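Local coordinates for protein ectonucleoside triphosphate diphosphohydrolase 4 (Homo sapiens, PDB 6WG5) that belongs to the GDA1/CD39 family of nucleoside phosphatases, placed in the same clan as the actin-like ATPases, at residues F56-W60 with D72-M76; N66-L70 with Q266-V270; E198-V203 with I214-R218. All blocks are in the same frame, centred on the assembly; numbering follows the deposited sequence.

Contact 1 lies in the mixed sheet built around strands 40-48 and 53-61. Contact 2 joins the loop that leaves strand 53-61 to the loop between strands 255-259 and 270-279 of the second mixed sheet. Contact 3 is a separate two-stranded hairpin. Along the chain, 66-70 lies between the two segments of contact 1, and 266-270 comes far later, so contacts 1 and 2 interleave. Contact 3 falls between the two segments of contact 2. The centres of contacts 1 and 2 are 20 Å apart, those of contacts 2 and 3 only 14 Å. Contact 2 ties loops of the two large sheets together. Arg-216 of the hairpin reaches the carbonyls of Glu-268 and Val-270 on its 266-270 side.

Contact 1 (F56-W60 with D72-M76); sequences FVYCW and DIRQM
Met-76 N donates to Val-57 O at 2.8 Å, the shortest polar bond between the two segments. Two residues further along each segment, Cys-59 and Arg-74 exchange a pair of bonds. Cys-59 N donates to Arg-74 O at 2.9 Å, and Arg-74 N donates to Cys-59 O at the same distance. Arg-74 O also takes a weaker, bent CA-H...O contact from Tyr-58, whose CA is 3.2 Å from Arg-74 O. The bonds define an antiparallel pairing, with Cys-59 and Arg-74 as the hydrogen-bonded pair and Tyr-58 and Gln-75 as a non-hydrogen-bonded one. Strand 74-75 is thereby added to strand 53-61 in the mixed sheet, whose strand 40-48 also pairs with 53-61.

Side chains fill in around this backbone. Val-57 and Met-76 lie alongside each other, and Val-57 CG1 meets Met-76 SD at 3.6 Å. Met-76 CG is anti to the backbone N (chi1 -171°), and the extended chain carries the sulfur along the valine. Ile-73 uses two branches. Its CG2 touches Tyr-58 CB at 3.7 Å, while its CG1 approaches Trp-60 CE3 at the same distance. Leu-481 and Leu-485 of helix 479-487 pack on Ile-73 as well. The Tyr-58 hydroxyl is hydrogen-bonded to Thr-480. Gln-75 CG rests near Tyr-58 CE1, and Gln-75 OE1 lies in plane at the edge of the Phe-56 ring.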
loop_
_atom_site.group_PDB
_atom_site.type_symbol
_atom_site.label_atom_id
_atom_site.label_comp_id
_atom_site.label_asym_id
_atom_site.label_seq_id
_atom_site.Cartn_x
_atom_site.Cartn_y
_atom_site.Cartn_z
ATOM N N PHE A 56 6.890 -12.507 -9.659
ATOM C CA PHE A 56 6.391 -11.755 -10.802
ATOM C C PHE A 56 7.508 -11.630 -11.826
ATOM O O PHE A 56 8.638 -11.283 -11.472
ATOM C CB PHE A 56 5.911 -10.356 -10.394
ATOM C CG PHE A 56 4.865 -10.357 -9.316
ATOM C CD1 PHE A 56 3.526 -10.204 -9.632
ATOM C CD2 PHE A 56 5.223 -10.498 -7.986
ATOM C CE1 PHE A 56 2.564 -10.200 -8.640
ATOM C CE2 PHE A 56 4.264 -10.496 -6.992
ATOM C CZ PHE A 56 2.934 -10.347 -7.319
ATOM N N VAL A 57 7.193 -11.910 -13.086
ATOM C CA VAL A 57 8.123 -11.703 -14.190
ATOM C C VAL A 57 7.701 -10.439 -14.923
ATOM O O VAL A 57 6.558 -10.329 -15.382
ATOM C CB VAL A 57 8.158 -12.909 -15.140
ATOM C CG1 VAL A 57 9.137 -12.658 -16.283
ATOM C CG2 VAL A 57 8.539 -14.172 -14.384
ATOM N N TYR A 58 8.621 -9.487 -15.028
ATOM C CA TYR A 58 8.402 -8.253 -15.763
ATOM C C TYR A 58 9.304 -8.222 -16.988
ATOM O O TYR A 58 10.430 -8.726 -16.960
ATOM C CB TYR A 58 8.683 -7.029 -14.888
ATOM C CG TYR A 58 7.785 -6.927 -13.678
ATOM C CD1 TYR A 58 6.553 -6.294 -13.758
ATOM C CD2 TYR A 58 8.169 -7.463 -12.459
ATOM C CE1 TYR A 58 5.728 -6.199 -12.658
ATOM C CE2 TYR A 58 7.350 -7.372 -11.352
ATOM C CZ TYR A 58 6.130 -6.739 -11.458
ATOM O OH TYR A 58 5.309 -6.643 -10.359
ATOM N N CYS A 59 8.798 -7.630 -18.063
ATOM C CA CYS A 59 9.569 -7.454 -19.281
ATOM C C CYS A 59 9.412 -6.023 -19.776
ATOM O O CYS A 59 8.519 -5.289 -19.347
ATOM C CB CYS A 59 9.139 -8.447 -20.370
ATOM S SG CYS A 59 7.390 -8.368 -20.814
ATOM N N TRP A 60 10.306 -5.632 -20.683
ATOM C CA TRP A 60 10.274 -4.297 -21.263
ATOM C C TRP A 60 11.037 -4.322 -22.575
ATOM O O TRP A 60 11.954 -5.135 -22.737
ATOM C CB TRP A 60 10.884 -3.259 -20.309
ATOM C CG TRP A 60 12.264 -3.601 -19.823
ATOM C CD1 TRP A 60 13.449 -3.273 -20.417
ATOM C CD2 TRP A 60 12.599 -4.330 -18.636
ATOM N NE1 TRP A 60 14.500 -3.755 -19.673
ATOM C CE2 TRP A 60 14.006 -4.407 -18.576
ATOM C CE3 TRP A 60 11.847 -4.924 -17.617
ATOM C CZ2 TRP A 60 14.674 -5.056 -17.539
ATOM C CZ3 TRP A 60 12.512 -5.568 -16.589
ATOM C CH2 TRP A 60 13.910 -5.629 -16.558
ATOM N N ASP A 72 9.823 0.923 -20.104
ATOM C CA ASP A 72 8.414 0.595 -20.326
ATOM C C ASP A 72 8.133 -0.799 -19.764
ATOM O O ASP A 72 7.853 -1.760 -20.482
ATOM C CB ASP A 72 8.080 0.687 -21.809
ATOM C CG ASP A 72 6.594 0.792 -22.066
ATOM O OD1 ASP A 72 5.811 0.648 -21.103
ATOM O OD2 ASP A 72 6.207 1.014 -23.233
ATOM N N ILE A 73 8.212 -0.891 -18.439
ATOM C CA ILE A 73 8.098 -2.171 -17.749
ATOM C C ILE A 73 6.638 -2.595 -17.688
ATOM O O ILE A 73 5.744 -1.788 -17.402
ATOM C CB ILE A 73 8.719 -2.080 -16.342
ATOM C CG1 ILE A 73 10.218 -1.788 -16.459
ATOM C CG2 ILE A 73 8.473 -3.370 -15.557
ATOM C CD1 ILE A 73 10.960 -1.760 -15.137
ATOM N N ARG A 74 6.398 -3.880 -17.954
ATOM C CA ARG A 74 5.069 -4.470 -17.906
ATOM C C ARG A 74 5.183 -5.889 -17.375
ATOM O O ARG A 74 6.241 -6.519 -17.454
ATOM C CB ARG A 74 4.403 -4.500 -19.287
ATOM C CG ARG A 74 4.444 -3.189 -20.046
ATOM C CD ARG A 74 4.116 -3.401 -21.514
ATOM N NE ARG A 74 4.030 -2.139 -22.243
ATOM C CZ ARG A 74 2.950 -1.364 -22.276
ATOM N NH1 ARG A 74 1.852 -1.714 -21.617
ATOM N NH2 ARG A 74 2.969 -0.233 -22.968
ATOM N N GLN A 75 4.082 -6.394 -16.830
ATOM C CA GLN A 75 4.025 -7.800 -16.461
ATOM C C GLN A 75 4.126 -8.668 -17.706
ATOM O O GLN A 75 3.478 -8.404 -18.723
ATOM C CB GLN A 75 2.726 -8.115 -15.718
ATOM C CG GLN A 75 2.707 -7.680 -14.268
ATOM C CD GLN A 75 1.597 -8.356 -13.486
ATOM O OE1 GLN A 75 1.767 -9.467 -12.984
ATOM N NE2 GLN A 75 0.452 -7.691 -13.386
ATOM N N MET A 76 4.948 -9.710 -17.628
ATOM C CA MET A 76 5.040 -10.654 -18.731
ATOM C C MET A 76 3.699 -11.349 -18.934
ATOM O O MET A 76 2.937 -11.571 -17.988
ATOM C CB MET A 76 6.135 -11.685 -18.466
ATOM C CG MET A 76 6.437 -12.570 -19.662
ATOM S SD MET A 76 7.677 -13.829 -19.316
ATOM C CE MET A 76 7.844 -14.573 -20.938
#

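Contact 2 (N66-L70 with Q266-V270); sequences NPHDL and QTEHV
Two type I beta turns, Asn-66 to Asp-69 and Thr-267 to Val-270, face each other with the CA atoms of His-68 and Glu-268 7.6 Å apart. Within the first turn, His-68 N donates to Asn-66 OD1, which makes an Asx turn. Across the contact, His-269 carries the main link. Its NE2 donates to His-68 O at 3.0 Å, and the bond is nearly straight (171°). The oxygen lies in the plane of the imidazole ring. The ring, however, comes from above the carbonyl plane of His-68, 45° out of it. Leu-70 CD2 sits over one face of the same ring, 4.0 Å from its centroid, in a CH-pi contact. The leucine CG is anti to its carbonyl carbon (chi1 -48°), and the methyl is carried back toward His-269. His-192 stacks on His-269 too. Glu-268 has a chain bent at chi2, and its OE1 comes within 3.5 Å of His-68 ND1, but the angle is too poor for a hydrogen bond. The loops are therefore joined by one directed bond. NE2 of His-269 serves as its donor; a neutral ring would be enough for this, though its charge is not settled.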
loop_
_atom_site.group_PDB
_atom_site.type_symbol
_atom_site.label_atom_id
_atom_site.label_comp_id
_atom_site.label_asym_id
_atom_site.label_seq_id
_atom_site.Cartn_x
_atom_site.Cartn_y
_atom_site.Cartn_z
ATOM N N ASN A 66 15.894 8.232 -24.808
ATOM C CA ASN A 66 15.540 9.533 -24.253
ATOM C C ASN A 66 15.847 9.550 -22.760
ATOM O O ASN A 66 15.218 8.795 -22.005
ATOM C CB ASN A 66 14.067 9.827 -24.481
ATOM C CG ASN A 66 13.690 11.247 -24.102
ATOM O OD1 ASN A 66 14.456 11.956 -23.450
ATOM N ND2 ASN A 66 12.498 11.666 -24.507
ATOM N N PRO A 67 16.777 10.384 -22.284
ATOM C CA PRO A 67 17.117 10.352 -20.850
ATOM C C PRO A 67 15.943 10.662 -19.937
ATOM O O PRO A 67 15.983 10.290 -18.757
ATOM C CB PRO A 67 18.219 11.415 -20.721
ATOM C CG PRO A 67 18.718 11.644 -22.107
ATOM C CD PRO A 67 17.550 11.409 -23.006
ATOM N N HIS A 68 14.904 11.329 -20.438
ATOM C CA HIS A 68 13.754 11.695 -19.621
ATOM C C HIS A 68 12.746 10.565 -19.457
ATOM O O HIS A 68 11.827 10.694 -18.642
ATOM C CB HIS A 68 13.048 12.908 -20.228
ATOM C CG HIS A 68 13.904 14.134 -20.295
ATOM N ND1 HIS A 68 15.039 14.293 -19.528
ATOM C CD2 HIS A 68 13.794 15.257 -21.043
ATOM C CE1 HIS A 68 15.588 15.464 -19.798
ATOM N NE2 HIS A 68 14.854 16.069 -20.714
ATOM N N ASP A 69 12.886 9.472 -20.201
ATOM C CA ASP A 69 11.918 8.385 -20.176
ATOM C C ASP A 69 12.438 7.220 -19.345
ATOM O O ASP A 69 13.609 6.845 -19.441
ATOM C CB ASP A 69 11.602 7.903 -21.594
ATOM C CG ASP A 69 10.745 8.886 -22.369
ATOM O OD1 ASP A 69 10.093 9.741 -21.732
ATOM O OD2 ASP A 69 10.716 8.798 -23.615
ATOM N N LEU A 70 11.554 6.652 -18.529
ATOM C CA LEU A 70 11.859 5.432 -17.804
ATOM C C LEU A 70 11.624 4.223 -18.703
ATOM O O LEU A 70 11.109 4.333 -19.817
ATOM C CB LEU A 70 10.999 5.319 -16.547
ATOM C CG LEU A 70 10.915 6.546 -15.641
ATOM C CD1 LEU A 70 10.074 6.225 -14.417
ATOM C CD2 LEU A 70 12.298 7.017 -15.238
ATOM N N GLN A 266 20.713 14.603 -12.968
ATOM C CA GLN A 266 19.458 15.252 -13.311
ATOM C C GLN A 266 18.481 15.151 -12.146
ATOM O O GLN A 266 18.595 14.281 -11.280
ATOM C CB GLN A 266 18.855 14.627 -14.572
ATOM C CG GLN A 266 19.350 15.270 -15.859
ATOM C CD GLN A 266 19.296 14.330 -17.049
ATOM O OE1 GLN A 266 18.517 13.376 -17.071
ATOM N NE2 GLN A 266 20.135 14.593 -18.044
ATOM N N THR A 267 17.511 16.066 -12.131
ATOM C CA THR A 267 16.576 16.183 -11.022
ATOM C C THR A 267 15.121 15.986 -11.421
ATOM O O THR A 267 14.250 16.016 -10.544
ATOM C CB THR A 267 16.721 17.554 -10.348
ATOM O OG1 THR A 267 16.462 18.590 -11.305
ATOM C CG2 THR A 267 18.121 17.720 -9.774
ATOM N N GLU A 268 14.828 15.781 -12.707
ATOM C CA GLU A 268 13.439 15.666 -13.140
ATOM C C GLU A 268 12.707 14.552 -12.404
ATOM O O GLU A 268 11.513 14.682 -12.118
ATOM C CB GLU A 268 13.373 15.431 -14.652
ATOM C CG GLU A 268 13.989 16.547 -15.487
ATOM C CD GLU A 268 15.484 16.372 -15.695
ATOM O OE1 GLU A 268 15.887 15.361 -16.308
ATOM O OE2 GLU A 268 16.257 17.241 -15.238
ATOM N N HIS A 269 13.401 13.458 -12.081
ATOM C CA HIS A 269 12.793 12.305 -11.429
ATOM C C HIS A 269 13.233 12.147 -9.974
ATOM O O HIS A 269 13.182 11.036 -9.436
ATOM C CB HIS A 269 13.113 11.029 -12.209
ATOM C CG HIS A 269 12.430 10.944 -13.536
ATOM N ND1 HIS A 269 11.059 10.999 -13.674
ATOM C CD2 HIS A 269 12.927 10.793 -14.787
ATOM C CE1 HIS A 269 10.743 10.893 -14.951
ATOM N NE2 HIS A 269 11.857 10.766 -15.648
ATOM N N VAL A 270 13.671 13.225 -9.330
ATOM C CA VAL A 270 13.977 13.205 -7.903
ATOM C C VAL A 270 12.699 13.516 -7.134
ATOM O O VAL A 270 12.050 14.540 -7.379
ATOM C CB VAL A 270 15.089 14.211 -7.561
ATOM C CG1 VAL A 270 15.293 14.301 -6.052
ATOM C CG2 VAL A 270 16.386 13.812 -8.240
#

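Contact 3 (E198-V203 with I214-R218); sequences EAVVEV and IVRKR
Five backbone hydrogen bonds join the two segments. Val-201 N donates to Arg-216 O at 2.9 Å, and Arg-216 N returns a longer bond to Val-201 O at 3.3 Å. Val-203 and Ile-214 exchange a second such pair. Arg-218 N closes the row on Ala-199 O at 2.9 Å. CA-H groups of Val-200 and Val-215 add contacts to carbonyls across the gap. Together these make an antiparallel beta hairpin of strands 200-203 and 214-217, a two-stranded sheet of its own.

Apolar contacts flank the backbone. Val-200 CB meets Val-215 CG1 at 3.8 Å. Val-201 CG1 packs on Arg-218 CG at 3.5 Å, the two side chains crossing at about a right angle.

Two guanidinium groups each take a small side chain over one face, Ala-199 at the centre of one and Val-203 near the rim of the other. Ala-199 CB sits 3.5 Å above the Arg-218 guanidinium plane, while Asn-378 and Glu-380 hold its nitrogens. Arg-216 CG stands between its backbone N and carbonyl carbon (chi1 60°). From there the extended chain passes Val-203, whose CG2 is 3.6 Å from Arg-216 NE. The Arg-216 end pairs with Glu-235, bonds to Glu-268 O and makes a cation-pi contact with Tyr-271.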
loop_
_atom_site.group_PDB
_atom_site.type_symbol
_atom_site.label_atom_id
_atom_site.label_comp_id
_atom_site.label_asym_id
_atom_site.label_seq_id
_atom_site.Cartn_x
_atom_site.Cartn_y
_atom_site.Cartn_z
ATOM N N GLU A 198 -3.173 16.615 -17.621
ATOM C CA GLU A 198 -2.923 16.314 -16.222
ATOM C C GLU A 198 -2.536 17.575 -15.450
ATOM O O GLU A 198 -2.210 18.620 -16.021
ATOM C CB GLU A 198 -1.820 15.259 -16.098
ATOM C CG GLU A 198 -2.205 13.885 -16.633
ATOM C CD GLU A 198 -2.891 13.022 -15.591
ATOM O OE1 GLU A 198 -2.837 11.780 -15.719
ATOM O OE2 GLU A 198 -3.482 13.584 -14.644
ATOM N N ALA A 199 -2.574 17.458 -14.126
ATOM C CA ALA A 199 -2.202 18.536 -13.226
ATOM C C ALA A 199 -0.693 18.553 -12.990
ATOM O O ALA A 199 -0.007 17.535 -13.110
ATOM C CB ALA A 199 -2.928 18.387 -11.890
ATOM N N VAL A 200 -0.183 19.732 -12.627
ATOM C CA VAL A 200 1.241 19.936 -12.405
ATOM C C VAL A 200 1.451 20.568 -11.036
ATOM O O VAL A 200 0.551 21.186 -10.465
ATOM C CB VAL A 200 1.878 20.814 -13.504
ATOM C CG1 VAL A 200 1.875 20.078 -14.827
ATOM C CG2 VAL A 200 1.135 22.134 -13.625
ATOM N N VAL A 201 2.670 20.405 -10.515
ATOM C CA VAL A 201 3.054 20.940 -9.217
ATOM C C VAL A 201 4.413 21.612 -9.337
ATOM O O VAL A 201 5.204 21.322 -10.236
ATOM C CB VAL A 201 3.108 19.851 -8.121
ATOM C CG1 VAL A 201 1.711 19.389 -7.750
ATOM C CG2 VAL A 201 3.955 18.677 -8.583
ATOM N N GLU A 202 4.676 22.520 -8.405
ATOM C CA GLU A 202 5.987 23.132 -8.258
ATOM C C GLU A 202 6.773 22.348 -7.212
ATOM O O GLU A 202 6.283 22.124 -6.101
ATOM C CB GLU A 202 5.847 24.598 -7.847
ATOM C CG GLU A 202 7.150 25.372 -7.798
ATOM C CD GLU A 202 6.948 26.812 -7.366
ATOM O OE1 GLU A 202 5.786 27.202 -7.125
ATOM O OE2 GLU A 202 7.951 27.550 -7.266
ATOM N N VAL A 203 7.983 21.924 -7.573
ATOM C CA VAL A 203 8.790 21.040 -6.743
ATOM C C VAL A 203 10.069 21.757 -6.338
ATOM O O VAL A 203 10.699 22.437 -7.155
ATOM C CB VAL A 203 9.121 19.727 -7.484
ATOM C CG1 VAL A 203 9.960 18.810 -6.608
ATOM C CG2 VAL A 203 7.843 19.031 -7.920
ATOM N N ILE A 214 11.205 23.266 -10.076
ATOM C CA ILE A 214 10.781 22.744 -11.364
ATOM C C ILE A 214 9.269 22.536 -11.339
ATOM O O ILE A 214 8.624 22.596 -10.292
ATOM C CB ILE A 214 11.512 21.439 -11.730
ATOM C CG1 ILE A 214 11.236 20.358 -10.682
ATOM C CG2 ILE A 214 13.008 21.695 -11.856
ATOM C CD1 ILE A 214 11.722 18.985 -11.086
ATOM N N VAL A 215 8.707 22.284 -12.518
ATOM C CA VAL A 215 7.282 22.023 -12.680
ATOM C C VAL A 215 7.137 20.708 -13.434
ATOM O O VAL A 215 7.674 20.562 -14.539
ATOM C CB VAL A 215 6.570 23.165 -13.428
ATOM C CG1 VAL A 215 5.091 22.853 -13.611
ATOM C CG2 VAL A 215 6.746 24.480 -12.675
ATOM N N ARG A 216 6.423 19.754 -12.839
ATOM C CA ARG A 216 6.218 18.446 -13.446
ATOM C C ARG A 216 4.848 17.924 -13.036
ATOM O O ARG A 216 4.135 18.546 -12.242
ATOM C CB ARG A 216 7.323 17.466 -13.042
ATOM C CG ARG A 216 7.407 17.232 -11.547
ATOM C CD ARG A 216 8.540 16.289 -11.170
ATOM N NE ARG A 216 8.554 16.044 -9.731
ATOM C CZ ARG A 216 9.616 15.640 -9.042
ATOM N NH1 ARG A 216 9.516 15.448 -7.733
ATOM N NH2 ARG A 216 10.779 15.440 -9.649
ATOM N N LYS A 217 4.484 16.765 -13.584
ATOM C CA LYS A 217 3.190 16.159 -13.288
ATOM C C LYS A 217 3.017 15.950 -11.790
ATOM O O LYS A 217 3.915 15.450 -11.109
ATOM C CB LYS A 217 3.053 14.815 -14.001
ATOM C CG LYS A 217 2.671 14.889 -15.461
ATOM C CD LYS A 217 2.345 13.497 -15.978
ATOM C CE LYS A 217 2.043 13.491 -17.463
ATOM N NZ LYS A 217 1.740 12.113 -17.943
ATOM N N ARG A 218 1.843 16.323 -11.287
ATOM C CA ARG A 218 1.470 15.985 -9.922
ATOM C C ARG A 218 1.343 14.475 -9.773
ATOM O O ARG A 218 0.890 13.783 -10.689
ATOM C CB ARG A 218 0.147 16.661 -9.567
ATOM C CG ARG A 218 -0.276 16.503 -8.123
ATOM C CD ARG A 218 -1.584 17.228 -7.874
ATOM N NE ARG A 218 -2.698 16.599 -8.577
ATOM C CZ ARG A 218 -3.909 17.136 -8.693
ATOM N NH1 ARG A 218 -4.175 18.320 -8.156
ATOM N NH2 ARG A 218 -4.858 16.488 -9.352
HETATM O O HOH W 1 -0.655 10.804 -16.369
#